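Local structure of putative thiosugar synthase (Amycolatopsis orientalis, 4N6F) at residues E131-G136 with E154-A159; G82-A87 with E91-S96; P13-K16 with E21-S24. The protein is a putative thiosugar synthase of the thiazole synthase (ThiG) family, a TIM barrel that binds a hexose 6-phosphate and probably inserts sulphur delivered by a carrier protein. All blocks are in the same frame, centred on the assembly; numbering follows the deposited sequence.

Contact 1. Residues E131-G136 with E154-A159; sequences ELRAEG and EEAGCA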
ATOM      1  N   GLU A 131      -8.367 -24.691 -26.561  1.00 36.52           N
ATOM      2  CA  GLU A 131      -7.960 -24.801 -27.964  1.00 38.23           C
ATOM      3  C   GLU A 131      -6.516 -24.333 -28.157  1.00 35.45           C
ATOM      4  O   GLU A 131      -5.735 -24.986 -28.852  1.00 35.10           O
ATOM      5  CB  GLU A 131      -8.908 -24.004 -28.849  1.00 41.89           C
ATOM      6  CG  GLU A 131      -8.915 -24.441 -30.298  1.00 46.75           C
ATOM      7  CD  GLU A 131     -10.022 -23.763 -31.087  1.00 50.61           C
ATOM      8  OE1 GLU A 131      -9.702 -23.137 -32.120  1.00 55.10           O
ATOM      9  OE2 GLU A 131     -11.202 -23.840 -30.662  1.00 49.78           O
ATOM     10  N   LEU A 132      -6.151 -23.211 -27.534  1.00 33.92           N
ATOM     11  CA  LEU A 132      -4.766 -22.720 -27.637  1.00 32.27           C
ATOM     12  C   LEU A 132      -3.763 -23.584 -26.884  1.00 31.61           C
ATOM     13  O   LEU A 132      -2.623 -23.717 -27.321  1.00 31.06           O
ATOM     14  CB  LEU A 132      -4.671 -21.260 -27.206  1.00 32.38           C
ATOM     15  CG  LEU A 132      -5.361 -20.299 -28.185  1.00 32.43           C
ATOM     16  CD1 LEU A 132      -5.372 -18.877 -27.658  1.00 32.11           C
ATOM     17  CD2 LEU A 132      -4.712 -20.338 -29.562  1.00 32.76           C
ATOM     18  N   ARG A 133      -4.187 -24.187 -25.771  1.00 32.60           N
ATOM     19  CA  ARG A 133      -3.325 -25.112 -25.012  1.00 32.50           C
ATOM     20  C   ARG A 133      -3.007 -26.380 -25.798  1.00 35.89           C
ATOM     21  O   ARG A 133      -1.894 -26.912 -25.690  1.00 34.94           O
ATOM     22  CB  ARG A 133      -3.957 -25.490 -23.664  1.00 31.70           C
ATOM     23  CG  ARG A 133      -3.824 -24.420 -22.579  1.00 30.68           C
ATOM     24  CD  ARG A 133      -2.376 -24.143 -22.218  1.00 29.36           C
ATOM     25  NE  ARG A 133      -1.697 -25.356 -21.776  1.00 29.76           N
ATOM     26  CZ  ARG A 133      -0.393 -25.611 -21.899  1.00 30.61           C
ATOM     27  NH1 ARG A 133       0.100 -26.762 -21.446  1.00 29.58           N
ATOM     28  NH2 ARG A 133       0.426 -24.739 -22.476  1.00 31.67           N
ATOM     29  N   ALA A 134      -3.968 -26.860 -26.591  1.00 37.90           N
ATOM     30  CA  ALA A 134      -3.743 -28.037 -27.454  1.00 41.10           C
ATOM     31  C   ALA A 134      -2.623 -27.794 -28.459  1.00 41.76           C
ATOM     32  O   ALA A 134      -1.947 -28.728 -28.877  1.00 43.59           O
ATOM     33  CB  ALA A 134      -5.022 -28.428 -28.184  1.00 41.70           C
ATOM     34  N   GLU A 135      -2.422 -26.536 -28.834  1.00 43.32           N
ATOM     35  CA  GLU A 135      -1.312 -26.159 -29.713  1.00 44.77           C
ATOM     36  C   GLU A 135      -0.030 -25.722 -28.985  1.00 42.12           C
ATOM     37  O   GLU A 135       0.880 -25.184 -29.604  1.00 39.37           O
ATOM     38  CB  GLU A 135      -1.753 -25.042 -30.637  1.00 46.62           C
ATOM     39  CG  GLU A 135      -2.932 -25.422 -31.507  1.00 50.13           C
ATOM     40  CD  GLU A 135      -3.441 -24.243 -32.293  1.00 53.06           C
ATOM     41  OE1 GLU A 135      -4.668 -24.144 -32.478  1.00 58.61           O
ATOM     42  OE2 GLU A 135      -2.619 -23.403 -32.712  1.00 53.92           O
ATOM     43  N   GLY A 136       0.043 -25.950 -27.679  1.00 42.17           N
ATOM     44  CA  GLY A 136       1.244 -25.608 -26.913  1.00 42.39           C
ATOM     45  C   GLY A 136       1.494 -24.127 -26.645  1.00 40.33           C
ATOM     46  O   GLY A 136       2.608 -23.749 -26.283  1.00 44.94           O
ATOM     47  N   GLU A 154      -6.630 -23.888 -14.655  1.00 24.01           N
ATOM     48  CA  GLU A 154      -5.458 -24.559 -14.105  1.00 24.83           C
ATOM     49  C   GLU A 154      -5.308 -25.954 -14.709  1.00 25.41           C
ATOM     50  O   GLU A 154      -4.220 -26.353 -15.090  1.00 26.46           O
ATOM     51  CB  GLU A 154      -5.508 -24.639 -12.575  1.00 24.77           C
ATOM     52  CG  GLU A 154      -4.371 -25.481 -11.996  1.00 24.78           C
ATOM     53  CD  GLU A 154      -4.218 -25.381 -10.483  1.00 25.18           C
ATOM     54  OE1 GLU A 154      -5.118 -24.851  -9.791  1.00 24.28           O
ATOM     55  OE2 GLU A 154      -3.171 -25.839  -9.977  1.00 25.64           O
ATOM     56  N   GLU A 155      -6.400 -26.697 -14.800  1.00 27.40           N
ATOM     57  CA  GLU A 155      -6.340 -28.038 -15.380  1.00 29.59           C
ATOM     58  C   GLU A 155      -5.857 -28.021 -16.827  1.00 27.34           C
ATOM     59  O   GLU A 155      -5.057 -28.872 -17.227  1.00 26.65           O
ATOM     60  CB  GLU A 155      -7.704 -28.728 -15.294  1.00 34.62           C
ATOM     61  CG  GLU A 155      -7.674 -30.193 -15.709  1.00 39.14           C
ATOM     62  CD  GLU A 155      -9.021 -30.874 -15.566  1.00 43.48           C
ATOM     63  OE1 GLU A 155      -9.983 -30.450 -16.242  1.00 46.77           O
ATOM     64  OE2 GLU A 155      -9.114 -31.836 -14.776  1.00 50.09           O
ATOM     65  N   ALA A 156      -6.327 -27.048 -17.605  1.00 25.68           N
ATOM     66  CA  ALA A 156      -5.861 -26.880 -18.994  1.00 26.22           C
ATOM     67  C   ALA A 156      -4.375 -26.529 -19.102  1.00 25.51           C
ATOM     68  O   ALA A 156      -3.776 -26.682 -20.160  1.00 27.38           O
ATOM     69  CB  ALA A 156      -6.699 -25.832 -19.716  1.00 25.42           C
ATOM     70  N   GLY A 157      -3.781 -26.074 -18.002  1.00 24.98           N
ATOM     71  CA  GLY A 157      -2.341 -25.843 -17.933  1.00 24.50           C
ATOM     72  C   GLY A 157      -1.964 -24.399 -18.214  1.00 24.02           C
ATOM     73  O   GLY A 157      -0.867 -24.129 -18.677  1.00 23.34           O
ATOM     74  N   CYS A 158      -2.869 -23.465 -17.921  1.00 23.81           N
ATOM     75  CA  CYS A 158      -2.548 -22.050 -18.032  1.00 24.38           C
ATOM     76  C   CYS A 158      -1.388 -21.685 -17.097  1.00 23.48           C
ATOM     77  O   CYS A 158      -1.229 -22.286 -16.035  1.00 22.32           O
ATOM     78  CB  CYS A 158      -3.794 -21.206 -17.791  1.00 26.24           C
ATOM     79  SG  CYS A 158      -5.015 -21.417 -19.134  1.00 29.11           S
ATOM     80  N   ALA A 159      -0.555 -20.730 -17.521  1.00 22.66           N
ATOM     81  CA  ALA A 159       0.644 -20.357 -16.772  1.00 22.62           C
ATOM     82  C   ALA A 159       0.301 -19.538 -15.529  1.00 22.48           C
ATOM     83  O   ALA A 159       0.885 -19.725 -14.467  1.00 23.48           O
ATOM     84  CB  ALA A 159       1.600 -19.577 -17.668  1.00 23.41           C
TER
HETATM   85  O   HOH W   1      -1.737 -28.897 -20.635  0.50 30.36           O

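Contact 2. Residues G82-A87 with E91-S96; sequences GTTSFA and ESALRS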
ATOM      1  N   GLY A  82       2.372 -11.613 -26.340  1.00 26.61           N
ATOM      2  CA  GLY A  82       1.321 -11.116 -27.209  1.00 26.67           C
ATOM      3  C   GLY A  82       0.029 -10.905 -26.465  1.00 27.19           C
ATOM      4  O   GLY A  82      -0.094 -11.239 -25.280  1.00 27.08           O
ATOM      5  N   THR A  83      -0.945 -10.361 -27.174  1.00 27.98           N
ATOM      6  CA  THR A  83      -2.248 -10.089 -26.605  1.00 30.64           C
ATOM      7  C   THR A  83      -3.371 -10.321 -27.626  1.00 30.86           C
ATOM      8  O   THR A  83      -3.152 -10.209 -28.838  1.00 29.80           O
ATOM      9  CB  THR A  83      -2.323  -8.649 -26.057  1.00 30.80           C
ATOM     10  OG1 THR A  83      -3.646  -8.392 -25.588  1.00 32.79           O
ATOM     11  CG2 THR A  83      -1.967  -7.631 -27.136  1.00 32.11           C
ATOM     12  N   THR A  84      -4.557 -10.661 -27.119  1.00 30.25           N
ATOM     13  CA  THR A  84      -5.770 -10.753 -27.934  1.00 31.25           C
ATOM     14  C   THR A  84      -6.808  -9.702 -27.519  1.00 33.21           C
ATOM     15  O   THR A  84      -7.974  -9.792 -27.917  1.00 32.78           O
ATOM     16  CB  THR A  84      -6.444 -12.134 -27.799  1.00 30.94           C
ATOM     17  OG1 THR A  84      -6.963 -12.281 -26.474  1.00 32.11           O
ATOM     18  CG2 THR A  84      -5.477 -13.268 -28.096  1.00 30.66           C
ATOM     19  N   SER A  85      -6.401  -8.702 -26.734  1.00 35.81           N
ATOM     20  CA  SER A  85      -7.359  -7.728 -26.182  1.00 38.64           C
ATOM     21  C   SER A  85      -8.028  -6.822 -27.234  1.00 41.97           C
ATOM     22  O   SER A  85      -9.048  -6.201 -26.948  1.00 40.67           O
ATOM     23  CB  SER A  85      -6.711  -6.870 -25.090  1.00 37.22           C
ATOM     24  OG  SER A  85      -5.741  -5.993 -25.624  1.00 37.35           O
ATOM     25  N   PHE A  86      -7.458  -6.743 -28.433  1.00 47.23           N
ATOM     26  CA  PHE A  86      -8.069  -5.966 -29.515  1.00 52.86           C
ATOM     27  C   PHE A  86      -9.160  -6.742 -30.236  1.00 54.72           C
ATOM     28  O   PHE A  86     -10.040  -6.145 -30.850  1.00 56.50           O
ATOM     29  CB  PHE A  86      -7.006  -5.478 -30.497  1.00 55.00           C
ATOM     30  CG  PHE A  86      -6.196  -4.340 -29.964  1.00 58.84           C
ATOM     31  CD1 PHE A  86      -6.704  -3.047 -29.985  1.00 60.94           C
ATOM     32  CD2 PHE A  86      -4.947  -4.559 -29.403  1.00 60.84           C
ATOM     33  CE1 PHE A  86      -5.969  -1.987 -29.475  1.00 63.01           C
ATOM     34  CE2 PHE A  86      -4.210  -3.505 -28.889  1.00 60.86           C
ATOM     35  CZ  PHE A  86      -4.721  -2.217 -28.926  1.00 61.64           C
ATOM     36  N   ALA A  87      -9.103  -8.068 -30.153  1.00 57.80           N
ATOM     37  CA  ALA A  87     -10.135  -8.930 -30.732  1.00 58.32           C
ATOM     38  C   ALA A  87     -11.411  -8.880 -29.888  1.00 59.43           C
ATOM     39  O   ALA A  87     -11.345  -8.835 -28.660  1.00 56.81           O
ATOM     40  CB  ALA A  87      -9.624 -10.358 -30.838  1.00 59.87           C
ATOM     41  N   GLU A  91     -13.431 -16.208 -31.810  1.00 45.70           N
ATOM     42  CA  GLU A  91     -12.797 -16.603 -33.071  1.00 42.19           C
ATOM     43  C   GLU A  91     -11.636 -15.679 -33.402  1.00 39.67           C
ATOM     44  O   GLU A  91     -10.556 -16.121 -33.800  1.00 39.30           O
ATOM     45  CB  GLU A  91     -13.821 -16.570 -34.222  1.00 42.47           C
ATOM     46  N   SER A  92     -11.870 -14.383 -33.236  1.00 40.75           N
ATOM     47  CA  SER A  92     -10.862 -13.374 -33.550  1.00 41.56           C
ATOM     48  C   SER A  92      -9.644 -13.501 -32.621  1.00 40.52           C
ATOM     49  O   SER A  92      -8.497 -13.341 -33.065  1.00 37.25           O
ATOM     50  CB  SER A  92     -11.475 -11.977 -33.469  1.00 43.14           C
ATOM     51  OG  SER A  92     -10.516 -10.973 -33.776  1.00 49.13           O
ATOM     52  N   ALA A  93      -9.904 -13.805 -31.344  1.00 39.48           N
ATOM     53  CA  ALA A  93      -8.838 -14.036 -30.364  1.00 39.69           C
ATOM     54  C   ALA A  93      -7.994 -15.254 -30.737  1.00 38.90           C
ATOM     55  O   ALA A  93      -6.761 -15.202 -30.682  1.00 38.76           O
ATOM     56  CB  ALA A  93      -9.419 -14.199 -28.962  1.00 38.86           C
ATOM     57  N   LEU A  94      -8.654 -16.343 -31.130  1.00 39.01           N
ATOM     58  CA  LEU A  94      -7.941 -17.536 -31.590  1.00 41.07           C
ATOM     59  C   LEU A  94      -7.073 -17.239 -32.800  1.00 41.61           C
ATOM     60  O   LEU A  94      -5.930 -17.685 -32.881  1.00 41.60           O
ATOM     61  CB  LEU A  94      -8.916 -18.665 -31.932  1.00 42.06           C
ATOM     62  CG  LEU A  94      -9.617 -19.295 -30.731  1.00 43.10           C
ATOM     63  CD1 LEU A  94     -10.762 -20.185 -31.195  1.00 44.19           C
ATOM     64  CD2 LEU A  94      -8.627 -20.074 -29.869  1.00 42.48           C
ATOM     65  N   ARG A  95      -7.615 -16.477 -33.743  1.00 42.66           N
ATOM     66  CA  ARG A  95      -6.859 -16.132 -34.946  1.00 42.24           C
ATOM     67  C   ARG A  95      -5.706 -15.189 -34.648  1.00 38.22           C
ATOM     68  O   ARG A  95      -4.630 -15.368 -35.191  1.00 35.85           O
ATOM     69  CB  ARG A  95      -7.775 -15.550 -36.021  1.00 44.06           C
ATOM     70  CG  ARG A  95      -8.721 -16.579 -36.617  1.00 45.44           C
ATOM     71  CD  ARG A  95      -9.728 -15.918 -37.543  1.00 48.33           C
ATOM     72  NE  ARG A  95      -9.039 -15.376 -38.710  1.00 49.88           N
ATOM     73  CZ  ARG A  95      -8.724 -16.077 -39.798  1.00 50.43           C
ATOM     74  NH1 ARG A  95      -8.074 -15.484 -40.793  1.00 52.90           N
ATOM     75  NH2 ARG A  95      -9.062 -17.356 -39.906  1.00 49.76           N
ATOM     76  N   SER A  96      -5.915 -14.206 -33.778  1.00 39.22           N
ATOM     77  CA  SER A  96      -4.822 -13.309 -33.384  1.00 40.68           C
ATOM     78  C   SER A  96      -3.657 -14.102 -32.817  1.00 40.68           C
ATOM     79  O   SER A  96      -2.500 -13.867 -33.173  1.00 39.09           O
ATOM     80  CB  SER A  96      -5.289 -12.299 -32.340  1.00 42.43           C
ATOM     81  OG  SER A  96      -6.163 -11.354 -32.923  1.00 47.82           O
TER

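Contact 3. Residues P13-K16 with E21-S24; sequences PWLK and EFRS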
ATOM      1  N   PRO A  13      11.603 -14.913  -8.906  1.00 36.86           N
ATOM      2  CA  PRO A  13      10.588 -14.909  -9.958  1.00 33.28           C
ATOM      3  C   PRO A  13       9.304 -15.558  -9.438  1.00 29.02           C
ATOM      4  O   PRO A  13       9.369 -16.561  -8.740  1.00 28.73           O
ATOM      5  CB  PRO A  13      11.222 -15.739 -11.087  1.00 34.46           C
ATOM      6  CG  PRO A  13      12.566 -16.187 -10.598  1.00 35.05           C
ATOM      7  CD  PRO A  13      12.628 -15.947  -9.120  1.00 35.86           C
ATOM      8  N   TRP A  14       8.155 -14.963  -9.748  1.00 25.68           N
ATOM      9  CA  TRP A  14       6.856 -15.515  -9.362  1.00 23.32           C
ATOM     10  C   TRP A  14       6.289 -16.383 -10.484  1.00 23.30           C
ATOM     11  O   TRP A  14       5.291 -17.067 -10.296  1.00 24.27           O
ATOM     12  CB  TRP A  14       5.858 -14.402  -8.987  1.00 22.48           C
ATOM     13  CG  TRP A  14       5.700 -13.312 -10.030  1.00 21.83           C
ATOM     14  CD1 TRP A  14       6.464 -12.189 -10.163  1.00 21.68           C
ATOM     15  CD2 TRP A  14       4.731 -13.262 -11.078  1.00 21.56           C
ATOM     16  NE1 TRP A  14       6.040 -11.449 -11.236  1.00 21.78           N
ATOM     17  CE2 TRP A  14       4.972 -12.080 -11.813  1.00 21.84           C
ATOM     18  CE3 TRP A  14       3.681 -14.098 -11.469  1.00 22.63           C
ATOM     19  CZ2 TRP A  14       4.197 -11.709 -12.909  1.00 21.59           C
ATOM     20  CZ3 TRP A  14       2.907 -13.731 -12.561  1.00 22.56           C
ATOM     21  CH2 TRP A  14       3.171 -12.545 -13.268  1.00 22.31           C
ATOM     22  N   LEU A  15       6.923 -16.333 -11.650  1.00 23.00           N
ATOM     23  CA  LEU A  15       6.522 -17.127 -12.792  1.00 23.32           C
ATOM     24  C   LEU A  15       7.731 -17.338 -13.684  1.00 23.60           C
ATOM     25  O   LEU A  15       8.572 -16.439 -13.848  1.00 22.62           O
ATOM     26  CB  LEU A  15       5.417 -16.417 -13.582  1.00 23.61           C
ATOM     27  CG  LEU A  15       4.865 -17.127 -14.823  1.00 24.12           C
ATOM     28  CD1 LEU A  15       4.200 -18.443 -14.450  1.00 24.97           C
ATOM     29  CD2 LEU A  15       3.887 -16.213 -15.547  1.00 24.12           C
ATOM     30  N   LYS A  16       7.820 -18.532 -14.254  1.00 22.92           N
ATOM     31  CA  LYS A  16       8.870 -18.838 -15.210  1.00 23.40           C
ATOM     32  C   LYS A  16       8.272 -19.632 -16.364  1.00 22.61           C
ATOM     33  O   LYS A  16       7.548 -20.586 -16.139  1.00 23.12           O
ATOM     34  CB  LYS A  16       9.995 -19.635 -14.542  1.00 24.24           C
ATOM     35  CG  LYS A  16      11.231 -19.726 -15.419  1.00 25.69           C
ATOM     36  CD  LYS A  16      12.403 -20.385 -14.708  1.00 27.16           C
ATOM     37  CE  LYS A  16      13.674 -20.166 -15.513  1.00 27.69           C
ATOM     38  NZ  LYS A  16      14.370 -21.438 -15.756  1.00 29.04           N
ATOM     39  N   GLU A  21      11.906 -15.563 -17.075  1.00 27.20           N
ATOM     40  CA  GLU A  21      11.496 -15.323 -15.701  1.00 28.95           C
ATOM     41  C   GLU A  21      10.696 -14.024 -15.585  1.00 27.87           C
ATOM     42  O   GLU A  21      11.066 -13.011 -16.178  1.00 27.75           O
ATOM     43  CB  GLU A  21      12.730 -15.272 -14.795  1.00 31.08           C
ATOM     44  CG  GLU A  21      13.450 -16.612 -14.716  1.00 36.14           C
ATOM     45  CD  GLU A  21      14.766 -16.559 -13.968  1.00 39.00           C
ATOM     46  OE1 GLU A  21      15.468 -15.534 -14.054  1.00 46.66           O
ATOM     47  OE2 GLU A  21      15.107 -17.550 -13.303  1.00 42.72           O
ATOM     48  N   PHE A  22       9.604 -14.076 -14.824  1.00 26.04           N
ATOM     49  CA  PHE A  22       8.802 -12.899 -14.489  1.00 26.13           C
ATOM     50  C   PHE A  22       9.101 -12.541 -13.048  1.00 26.42           C
ATOM     51  O   PHE A  22       8.747 -13.307 -12.146  1.00 24.81           O
ATOM     52  CB  PHE A  22       7.301 -13.189 -14.581  1.00 26.45           C
ATOM     53  CG  PHE A  22       6.804 -13.484 -15.972  1.00 28.01           C
ATOM     54  CD1 PHE A  22       7.244 -14.604 -16.669  1.00 27.66           C
ATOM     55  CD2 PHE A  22       5.854 -12.664 -16.565  1.00 28.57           C
ATOM     56  CE1 PHE A  22       6.781 -14.877 -17.946  1.00 28.24           C
ATOM     57  CE2 PHE A  22       5.371 -12.941 -17.835  1.00 29.63           C
ATOM     58  CZ  PHE A  22       5.837 -14.051 -18.528  1.00 29.15           C
ATOM     59  N   ARG A  23       9.720 -11.380 -12.836  1.00 27.17           N
ATOM     60  CA  ARG A  23      10.081 -10.908 -11.501  1.00 29.69           C
ATOM     61  C   ARG A  23       9.293  -9.680 -11.040  1.00 27.86           C
ATOM     62  O   ARG A  23       8.884  -9.599  -9.876  1.00 26.64           O
ATOM     63  CB  ARG A  23      11.566 -10.546 -11.456  1.00 33.20           C
ATOM     64  CG  ARG A  23      12.513 -11.714 -11.657  1.00 37.75           C
ATOM     65  CD  ARG A  23      13.963 -11.258 -11.522  1.00 40.49           C
ATOM     66  NE  ARG A  23      14.766 -12.270 -10.843  1.00 44.47           N
ATOM     67  CZ  ARG A  23      15.318 -13.326 -11.434  1.00 48.17           C
ATOM     68  NH1 ARG A  23      15.171 -13.532 -12.738  1.00 48.71           N
ATOM     69  NH2 ARG A  23      16.027 -14.191 -10.711  1.00 50.74           N
ATOM     70  N   SER A  24       9.136  -8.702 -11.928  1.00 26.01           N
ATOM     71  CA  SER A  24       8.443  -7.470 -11.591  1.00 26.41           C
ATOM     72  C   SER A  24       7.021  -7.779 -11.189  1.00 24.85           C
ATOM     73  O   SER A  24       6.359  -8.581 -11.833  1.00 23.34           O
ATOM     74  CB  SER A  24       8.397  -6.505 -12.773  1.00 27.74           C
ATOM     75  OG  SER A  24       9.684  -6.360 -13.339  1.00 30.57           O
TER

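Contact 1. Residues E131-G136 with E154-A159
The guanidinium of R133 meets the A156-G157 backbone in two ways at once: the carbonyl oxygen of G157 lies 3.4 Å above one face, displaced toward the rim, while A156 O and a water molecule sit at the edge, in the plane of the group. The edge contact is the directed one. R133 NE donates to A156 O over 2.9 Å, with an angle of 153° at the hydrogen and the oxygen only 10° out of the guanidinium plane. The water extends this grip, accepting from R133 NH1 (2.9 Å) and donating to A156 O (3.0 Å), so that a small ring of bonds fixes the rotation of the group. R133 NH2 turns to another partner, the carbonyl of M137 in its own chain. The first torsion (chi1 -78°), with CG anti to the carbonyl carbon, sets CG 3.3 Å from A156 O; bends at chi2 and chi3 then turn the guanidinium back to that oxygen.

Two helix ends of the TIM barrel are joined here, those of 122-134 and 147-156, which follow each other around the wall. Both close with a Schellman motif, G136 and G157 having the positive phi. At G157 a side chain would run into the preceding carbonyl, and a CB would also fall tightly against R133 NH1; glycine is therefore what lets the guanidinium lie so close.

A156, in the final turn before G157 leaves the helical conformation, offers a carbonyl that meets an arginine and a water. Placing a cation there is likely to offset the partial negative charge of the helix's C-terminal end, and with only 145 Å² buried, the contact probably relies more on these directed bonds than on packing.

Contact 2. Residues G82-A87 with E91-S96
The torsions of T84 (chi1 68°) set OG1 between its backbone N and carbonyl carbon and leave CG2 anti to that carbonyl carbon, a turn that brings the methyl to 3.5 Å from A93 O of the helix. T84 CB rests on A93 CB, 3.8 Å away, while OG1 is held by the backbone N of D112. On the helix, S92 OG stands anti to its own N (chi1 -180°) and meets the methyl of A87, OG to CB 3.1 Å, a close van der Waals approach. That same A87 CB lies 3.5 Å from A93 N, so one methyl settles against both the backbone and the S92 side chain of the first turn of the helix.

These are the strand-to-helix junction residues of a beta-alpha-beta unit in the TIM barrel: strand 79-83, helix 90-104 and strand 108-111. The loop leaves the C-terminal end of its strand, where barrels of this fold keep their active sites, and S85 touches the bound fructose 6-phosphate. Its shape is locked from within by a type I turn from T84 to A87 and by an ST turn in which S85 N donates to T83 OG1 at 3.0 Å. In the helix, S96 OG (3.1 Å) and S96 N (2.8 Å) reach S92 O from opposite faces of its carbonyl plane.

Contact 3. Residues P13-K16 with E21-S24
The carbonyl oxygen of F22 is met from several directions by the segment 13-16: W14 N donates to it at 3.0 Å, P13 CA adds a CA-H...O contact at 3.3 Å, and it lies over one face of the W14 ring. From the same residue, F22 N donates to the next residue of the partner segment, L15 O (2.8 Å, 172°). W14 and L15 thus both face F22, a classic beta bulge in the hairpin of strands 15-17 and 20-22.

The indole is swung back over the partner strand, CG between the backbone N and the carbonyl carbon (chi1 53°), where NE1 donates to S24 O at 2.9 Å from well above that carbonyl's plane. F22 CB packs on the six-membered ring, and the F22 ring turns its edge toward that same ring in an offset edge-to-face pair, planes at 65°. Over the centre of the F22 ring sits L15 CD2, a CH-pi contact of 3.8 Å. With an alanine at W14, S24 O is likely to lose its indole donor and the F22 edge the ring it meets.

The hairpin lies across the N-terminal mouth of the barrel: W14 touches P190 and S212, just ahead of strands 191-194 and 213-216, while S24 OG bonds to G47 O and the backbone N atoms of R23 and S24 to D49, ahead of strand 50-52.

From the N terminus, contact 3 comes first and closes the hairpin of strands 15-17 and 20-22, with four residues between its segments, ahead of barrel strand 26-28. Contact 2 follows; with three residues between its segments, it closes the connection from strand 79-83 to helix 90-104 on the ligand side of the barrel. Contact 1 is the last and spans the longest loop, 17 residues with strand 138-143 inside it, to join the ends of two successive helices. The three run in series, and none nests within or crosses another. Contact 1 links the set: L94 of helix 90-104 packs on E131 and L132, and L15 CD1 of the hairpin reaches A159 O at 3.6 Å. Contacts 2 and 3 do not touch.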